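PDB 5N5F: encapsulated ferritin-like protein, which oxidises Fe(2+) to Fe(3+) as a ferritin-like ferroxidase, the cargo of an encapsulin nanocompartment in which the iron is stored as mineral. Local coordinates for residues Asp36-Gln39 / Gln40-Asp43; Gly49-Asp52 / Val53-Asn57; Val62-Ala65 / Met66-Leu69. All blocks are in the same frame, centred on the assembly; numbering follows the deposited sequence.

Contact 1 (Asp36-Gln39 / Gln40-Asp43); sequences DWYQ and QRAD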
loop_
_atom_site.group_PDB
_atom_site.type_symbol
_atom_site.label_atom_id
_atom_site.label_comp_id
_atom_site.label_asym_id
_atom_site.label_seq_id
_atom_site.Cartn_x
_atom_site.Cartn_y
_atom_site.Cartn_z
ATOM N N ASP B 36 18.989 -2.809 -6.531
ATOM C CA ASP B 36 18.922 -3.576 -5.291
ATOM C C ASP B 36 18.178 -4.893 -5.497
ATOM O O ASP B 36 18.629 -5.948 -5.036
ATOM C CB ASP B 36 18.249 -2.738 -4.203
ATOM C CG ASP B 36 18.200 -3.444 -2.866
ATOM O OD1 ASP B 36 18.946 -4.423 -2.677
ATOM O OD2 ASP B 36 17.418 -3.010 -1.993
ATOM N N TRP B 37 17.044 -4.854 -6.195
ATOM C CA TRP B 37 16.226 -6.053 -6.349
ATOM C C TRP B 37 16.887 -7.084 -7.257
ATOM O O TRP B 37 16.738 -8.292 -7.030
ATOM C CB TRP B 37 14.849 -5.671 -6.890
ATOM C CG TRP B 37 14.097 -4.747 -5.987
ATOM C CD1 TRP B 37 14.350 -4.504 -4.665
ATOM C CD2 TRP B 37 12.973 -3.931 -6.336
ATOM N NE1 TRP B 37 13.450 -3.589 -4.171
ATOM C CE2 TRP B 37 12.593 -3.224 -5.177
ATOM C CE3 TRP B 37 12.251 -3.730 -7.516
ATOM C CZ2 TRP B 37 11.523 -2.332 -5.164
ATOM C CZ3 TRP B 37 11.190 -2.846 -7.501
ATOM C CH2 TRP B 37 10.836 -2.157 -6.334
ATOM N N TYR B 38 17.618 -6.642 -8.280
ATOM C CA TYR B 38 18.286 -7.598 -9.160
ATOM C C TYR B 38 19.389 -8.342 -8.421
ATOM O O TYR B 38 19.533 -9.560 -8.573
ATOM C CB TYR B 38 18.853 -6.888 -10.387
ATOM C CG TYR B 38 17.817 -6.501 -11.423
ATOM C CD1 TYR B 38 16.459 -6.479 -11.119
ATOM C CD2 TYR B 38 18.202 -6.165 -12.712
ATOM C CE1 TYR B 38 15.519 -6.121 -12.070
ATOM C CE2 TYR B 38 17.271 -5.813 -13.671
ATOM C CZ TYR B 38 15.934 -5.790 -13.346
ATOM O OH TYR B 38 15.016 -5.434 -14.306
ATOM N N GLN B 39 20.176 -7.631 -7.612
ATOM C CA GLN B 39 21.238 -8.292 -6.863
ATOM C C GLN B 39 20.664 -9.319 -5.897
ATOM O O GLN B 39 21.174 -10.441 -5.799
ATOM C CB GLN B 39 22.078 -7.255 -6.115
ATOM C CG GLN B 39 23.309 -7.835 -5.437
ATOM C CD GLN B 39 24.248 -8.518 -6.415
ATOM O OE1 GLN B 39 24.749 -7.897 -7.352
ATOM N NE2 GLN B 39 24.482 -9.807 -6.204
ATOM N N GLN B 40 19.597 -8.958 -5.182
ATOM C CA GLN B 40 18.962 -9.902 -4.267
ATOM C C GLN B 40 18.486 -11.151 -5.004
ATOM O O GLN B 40 18.707 -12.279 -4.550
ATOM C CB GLN B 40 17.792 -9.228 -3.555
ATOM C CG GLN B 40 18.193 -8.179 -2.539
ATOM C CD GLN B 40 16.995 -7.575 -1.840
ATOM O OE1 GLN B 40 16.034 -8.275 -1.518
ATOM N NE2 GLN B 40 17.041 -6.266 -1.606
ATOM N N ARG B 41 17.814 -10.967 -6.142
ATOM C CA ARG B 41 17.279 -12.114 -6.867
ATOM C C ARG B 41 18.388 -12.945 -7.497
ATOM O O ARG B 41 18.274 -14.176 -7.564
ATOM C CB ARG B 41 16.280 -11.643 -7.924
ATOM C CG ARG B 41 14.993 -11.088 -7.319
ATOM C CD ARG B 41 13.835 -11.125 -8.301
ATOM N NE ARG B 41 13.888 -10.029 -9.263
ATOM C CZ ARG B 41 13.272 -8.859 -9.117
ATOM N NH1 ARG B 41 12.538 -8.609 -8.041
ATOM N NH2 ARG B 41 13.390 -7.933 -10.059
ATOM N N ALA B 42 19.472 -12.306 -7.946
ATOM C CA ALA B 42 20.599 -13.057 -8.489
ATOM C C ALA B 42 21.299 -13.863 -7.400
ATOM O O ALA B 42 21.773 -14.977 -7.654
ATOM C CB ALA B 42 21.582 -12.110 -9.172
ATOM N N ASP B 43 21.368 -13.321 -6.182
ATOM C CA ASP B 43 21.970 -14.055 -5.072
ATOM C C ASP B 43 21.190 -15.325 -4.761
ATOM O O ASP B 43 21.771 -16.407 -4.620
ATOM C CB ASP B 43 22.039 -13.163 -3.833
ATOM C CG ASP B 43 23.309 -12.344 -3.774
ATOM O OD1 ASP B 43 23.950 -12.164 -4.833
ATOM O OD2 ASP B 43 23.663 -11.877 -2.667
#

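Contact 2 (Gly49-Asp52 / Val53-Asn57); sequences GLHD and VLIHN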
loop_
_atom_site.group_PDB
_atom_site.type_symbol
_atom_site.label_atom_id
_atom_site.label_comp_id
_atom_site.label_asym_id
_atom_site.label_seq_id
_atom_site.Cartn_x
_atom_site.Cartn_y
_atom_site.Cartn_z
ATOM N N GLY B 49 22.051 -19.530 -15.745
ATOM C CA GLY B 49 21.616 -18.728 -16.878
ATOM C C GLY B 49 20.807 -17.513 -16.462
ATOM O O GLY B 49 21.009 -16.413 -16.982
ATOM N N LEU B 50 19.879 -17.694 -15.519
ATOM C CA LEU B 50 19.101 -16.562 -15.031
ATOM C C LEU B 50 19.980 -15.583 -14.264
ATOM O O LEU B 50 19.823 -14.364 -14.393
ATOM C CB LEU B 50 17.955 -17.056 -14.149
ATOM C CG LEU B 50 17.074 -15.997 -13.480
ATOM C CD1 LEU B 50 16.528 -15.013 -14.503
ATOM C CD2 LEU B 50 15.927 -16.670 -12.728
ATOM N N HIS B 51 20.909 -16.103 -13.459
ATOM C CA HIS B 51 21.810 -15.245 -12.697
ATOM C C HIS B 51 22.521 -14.251 -13.605
ATOM O O HIS B 51 22.512 -13.042 -13.351
ATOM C CB HIS B 51 22.825 -16.105 -11.941
ATOM C CG HIS B 51 23.884 -15.315 -11.237
ATOM N ND1 HIS B 51 25.039 -14.895 -11.861
ATOM C CD2 HIS B 51 23.966 -14.874 -9.960
ATOM C CE1 HIS B 51 25.784 -14.225 -10.999
ATOM N NE2 HIS B 51 25.157 -14.199 -9.838
ATOM N N ASP B 52 23.123 -14.745 -14.690
ATOM C CA ASP B 52 23.928 -13.881 -15.548
ATOM C C ASP B 52 23.071 -12.825 -16.235
ATOM O O ASP B 52 23.527 -11.693 -16.450
ATOM C CB ASP B 52 24.678 -14.722 -16.582
ATOM C CG ASP B 52 25.616 -15.729 -15.941
ATOM O OD1 ASP B 52 25.952 -15.558 -14.750
ATOM O OD2 ASP B 52 26.019 -16.690 -16.626
ATOM N N VAL B 53 21.832 -13.175 -16.594
ATOM C CA VAL B 53 20.921 -12.190 -17.173
ATOM C C VAL B 53 20.603 -11.105 -16.152
ATOM O O VAL B 53 20.582 -9.912 -16.477
ATOM C CB VAL B 53 19.638 -12.877 -17.681
ATOM C CG1 VAL B 53 18.631 -11.844 -18.183
ATOM C CG2 VAL B 53 19.964 -13.875 -18.789
ATOM N N LEU B 54 20.358 -11.502 -14.901
ATOM C CA LEU B 54 19.992 -10.536 -13.873
ATOM C C LEU B 54 21.127 -9.554 -13.606
ATOM O O LEU B 54 20.893 -8.348 -13.470
ATOM C CB LEU B 54 19.601 -11.267 -12.589
ATOM C CG LEU B 54 18.237 -11.963 -12.574
ATOM C CD1 LEU B 54 18.091 -12.789 -11.310
ATOM C CD2 LEU B 54 17.094 -10.961 -12.684
ATOM N N ILE B 55 22.364 -10.053 -13.526
ATOM C CA ILE B 55 23.508 -9.179 -13.285
ATOM C C ILE B 55 23.733 -8.257 -14.476
ATOM O O ILE B 55 23.990 -7.058 -14.313
ATOM C CB ILE B 55 24.764 -10.018 -12.972
ATOM C CG1 ILE B 55 24.548 -10.879 -11.722
ATOM C CG2 ILE B 55 25.998 -9.120 -12.793
ATOM C CD1 ILE B 55 24.426 -10.097 -10.417
ATOM N N HIS B 56 23.642 -8.800 -15.693
ATOM C CA HIS B 56 23.886 -7.994 -16.884
ATOM C C HIS B 56 22.918 -6.824 -16.968
ATOM O O HIS B 56 23.315 -5.700 -17.297
ATOM C CB HIS B 56 23.773 -8.860 -18.136
ATOM C CG HIS B 56 23.820 -8.081 -19.414
ATOM N ND1 HIS B 56 22.723 -7.420 -19.923
ATOM C CD2 HIS B 56 24.831 -7.858 -20.286
ATOM C CE1 HIS B 56 23.056 -6.823 -21.054
ATOM N NE2 HIS B 56 24.330 -7.074 -21.297
ATOM N N ASN B 57 21.641 -7.067 -16.685
ATOM C CA ASN B 57 20.657 -5.998 -16.766
ATOM C C ASN B 57 20.713 -5.098 -15.539
ATOM O O ASN B 57 20.460 -3.894 -15.650
ATOM C CB ASN B 57 19.258 -6.590 -16.951
ATOM C CG ASN B 57 19.096 -7.285 -18.294
ATOM O OD1 ASN B 57 19.913 -7.109 -19.202
ATOM N ND2 ASN B 57 18.038 -8.074 -18.428
#

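Contact 3 (Val62-Ala65 / Met66-Leu69); sequences VEHA and MMTL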
loop_
_atom_site.group_PDB
_atom_site.type_symbol
_atom_site.label_atom_id
_atom_site.label_comp_id
_atom_site.label_asym_id
_atom_site.label_seq_id
_atom_site.Cartn_x
_atom_site.Cartn_y
_atom_site.Cartn_z
ATOM N N VAL B 62 22.244 0.465 -13.469
ATOM C CA VAL B 62 23.210 1.418 -12.925
ATOM C C VAL B 62 23.522 2.491 -13.960
ATOM O O VAL B 62 23.512 3.691 -13.662
ATOM C CB VAL B 62 24.491 0.694 -12.470
ATOM C CG1 VAL B 62 25.533 1.703 -11.955
ATOM C CG2 VAL B 62 24.180 -0.323 -11.395
ATOM N N GLU B 63 23.807 2.070 -15.196
ATOM C CA GLU B 63 24.114 3.026 -16.254
ATOM C C GLU B 63 22.962 3.999 -16.465
ATOM O O GLU B 63 23.180 5.191 -16.704
ATOM C CB GLU B 63 24.435 2.285 -17.554
ATOM C CG GLU B 63 24.837 3.198 -18.704
ATOM C CD GLU B 63 25.421 2.439 -19.882
ATOM O OE1 GLU B 63 25.335 1.194 -19.889
ATOM O OE2 GLU B 63 25.971 3.089 -20.797
ATOM N N HIS B 64 21.726 3.507 -16.387
ATOM C CA HIS B 64 20.576 4.390 -16.526
ATOM C C HIS B 64 20.507 5.380 -15.371
ATOM O O HIS B 64 20.204 6.561 -15.574
ATOM C CB HIS B 64 19.294 3.563 -16.610
ATOM C CG HIS B 64 19.215 2.696 -17.829
ATOM N ND1 HIS B 64 18.143 1.866 -18.084
ATOM C CD2 HIS B 64 20.072 2.532 -18.863
ATOM C CE1 HIS B 64 18.345 1.229 -19.224
ATOM N NE2 HIS B 64 19.508 1.615 -19.716
ATOM N N ALA B 65 20.796 4.913 -14.153
ATOM C CA ALA B 65 20.766 5.782 -12.981
ATOM C C ALA B 65 21.777 6.915 -13.104
ATOM O O ALA B 65 21.468 8.071 -12.790
ATOM C CB ALA B 65 21.041 4.962 -11.723
ATOM N N MET B 66 22.994 6.603 -13.555
ATOM C CA MET B 66 24.035 7.621 -13.642
ATOM C C MET B 66 23.807 8.561 -14.819
ATOM O O MET B 66 24.221 9.725 -14.766
ATOM C CB MET B 66 25.406 6.954 -13.736
ATOM C CG MET B 66 25.749 6.085 -12.525
ATOM S SD MET B 66 25.733 6.979 -10.948
ATOM C CE MET B 66 24.069 6.665 -10.358
ATOM N N MET B 67 23.153 8.086 -15.882
ATOM C CA MET B 67 22.709 8.989 -16.938
ATOM C C MET B 67 21.700 9.991 -16.395
ATOM O O MET B 67 21.818 11.202 -16.624
ATOM C CB MET B 67 22.095 8.198 -18.093
ATOM C CG MET B 67 23.094 7.411 -18.924
ATOM S SD MET B 67 22.312 6.205 -20.023
ATOM C CE MET B 67 21.325 7.279 -21.055
ATOM N N THR B 68 20.697 9.497 -15.663
ATOM C CA THR B 68 19.697 10.380 -15.075
ATOM C C THR B 68 20.331 11.338 -14.073
ATOM O O THR B 68 19.980 12.522 -14.026
ATOM C CB THR B 68 18.605 9.552 -14.396
ATOM O OG1 THR B 68 18.050 8.610 -15.331
ATOM C CG2 THR B 68 17.502 10.454 -13.872
ATOM N N LEU B 69 21.264 10.843 -13.258
ATOM C CA LEU B 69 21.878 11.689 -12.242
ATOM C C LEU B 69 22.662 12.824 -12.884
ATOM O O LEU B 69 22.634 13.960 -12.397
ATOM C CB LEU B 69 22.778 10.848 -11.334
ATOM C CG LEU B 69 23.521 11.583 -10.211
ATOM C CD1 LEU B 69 22.572 12.354 -9.288
ATOM C CD2 LEU B 69 24.347 10.591 -9.407
#

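Contact 1 (Asp36-Gln39 / Gln40-Asp43)
Gln39 NE2 reaches Asp43 OD1 at 2.8 Å, one turn further along the helix. The amide nitrogen keeps this partner in its own plane but meets the carboxylate oxygen from above, and with an N-H...O angle of 134° the bond is bent. The other ends of the pair are held too: Gln39 OE1 by Lys58, Asp43 OD2 by Thr18 and Ser15 of a second subunit. A straighter hydrogen bond joins Gln40 NE2 to Asp36 OD1 at 2.9 Å, again from above the carboxylate plane, while Gln40 OE1 accepts the backbone N-H of His8 of the second subunit. Asp36 can offer that oxygen because its CG lies anti to the backbone N (chi1 -177°), and its OD2 binds His22 of the second subunit. Both are i to i+4 hydrogen bonds near the end of helix 16-44, one of the two long antiparallel helices of the N-terminal EncFtn-like domain, the part that crystallizes as a decameric ring. Arg41 bends at chi3 (-79°), bringing NH2 to the edge of the Tyr38 ring, 3.4 Å from CE1, while Trp37 O sits over one guanidinium face. The charge is matched by a salt bridge from NH2 to Glu30 of a third subunit.

Contact 2 (Gly49-Asp52 / Val53-Asn57)
Ile55 CG1 lies over one face of the His51 imidazole, 3.6 Å from CE1 and displaced toward the rim, in a CH-pi contact whose line to the ring centroid runs 24° off the normal. The histidine reaches this place with CG anti to the backbone N (chi1 174°), which swings the ring alongside the next turn of the helix. Its rotation is fixed at the edge: ND1 donates to Asp52 OD1 at 3.1 Å, almost straight at 174°, with the oxygen in the ring plane, met on its anti side but somewhat out of the carboxylate plane. On another side of the helix Leu50 CD1 packs against Leu54 CG at 4.0 Å, and Val53 CG2 rests 3.3 Å from Gly49 O. Beneath these side chains run the i to i+4 backbone bonds of helix 48-75, among them Ile55 N to His51 O, which spaces the CH-pi pair one turn apart; the bond from Val53 N to Gly49 O is weak. Further out, Ala42 of helix 16-44 touches both His51 and Ile55, while Trp71 of a third subunit lies against Leu50 and Ile93 of a fourth against Val53. This start of the second long helix is a junction of helices and subunits. The hydrogen bond to Asp52 implies that ND1 carries a proton, and the nearby carboxylate would probably stabilise a positive charge on the imidazole.

Contact 3 (Val62-Ala65 / Met66-Leu69)
Regular i to i+4 bonds carry the helix through 62-69, from Met66 N to Val62 O at 3.0 Å up to Leu69 N to Ala65 O at 2.8 Å. Met66 folds back on the turn before it: with chi2 -58° and chi3 94° its chain bends twice, laying CE 3.7 Å from Ala65 CB, while CG lies 4.4 Å from Val62 CG1. An alanine here would take away this hooked thioether and is likely to open a gap beside Ala65 and against Met83 of the second subunit. This is the middle of helix 48-75, which by similarity contributes Glu61 and His64 to the iron site, Glu31 coming from helix 16-44. Met67 SD sits near that histidine, 5.5 Å from the ring centroid and oblique to it, and also approaches Glu63 CG at 4.1 Å. His64 NE2 is hydrogen-bonded to Glu60 of a third subunit, and Glu63 OE2 to Tyr86 of the second. One turn beyond His64, Thr68 OG1 stands 3.0 Å from His64 O, which already accepts Thr68 N, and hydrogen-bonds Glu31 of helix 16-44, itself an iron ligand by similarity.

In the fold
Contacts 2 and 3 occupy the same helix, 48-75, whereas contact 1 is on helix 16-44. Contacts 1 and 2 touch near the turn joining the two helices, where Ala42 CB meets Ile55 CD1 at 3.7 Å; contact 3 lies deeper in the chain, its centre about 19 Å from that of contact 2 and about 6 Å from the chain's centre. Contacts 1 and 3 are both mostly buried, but the first is rich in amide, carboxylate and guanidinium groups facing other subunits, and the third is largely thioether and aliphatic around a histidine that probably binds iron. Contact 2, partly buried, mixes aliphatic packing with an imidazole-carboxylate pair. All three meet the third subunit.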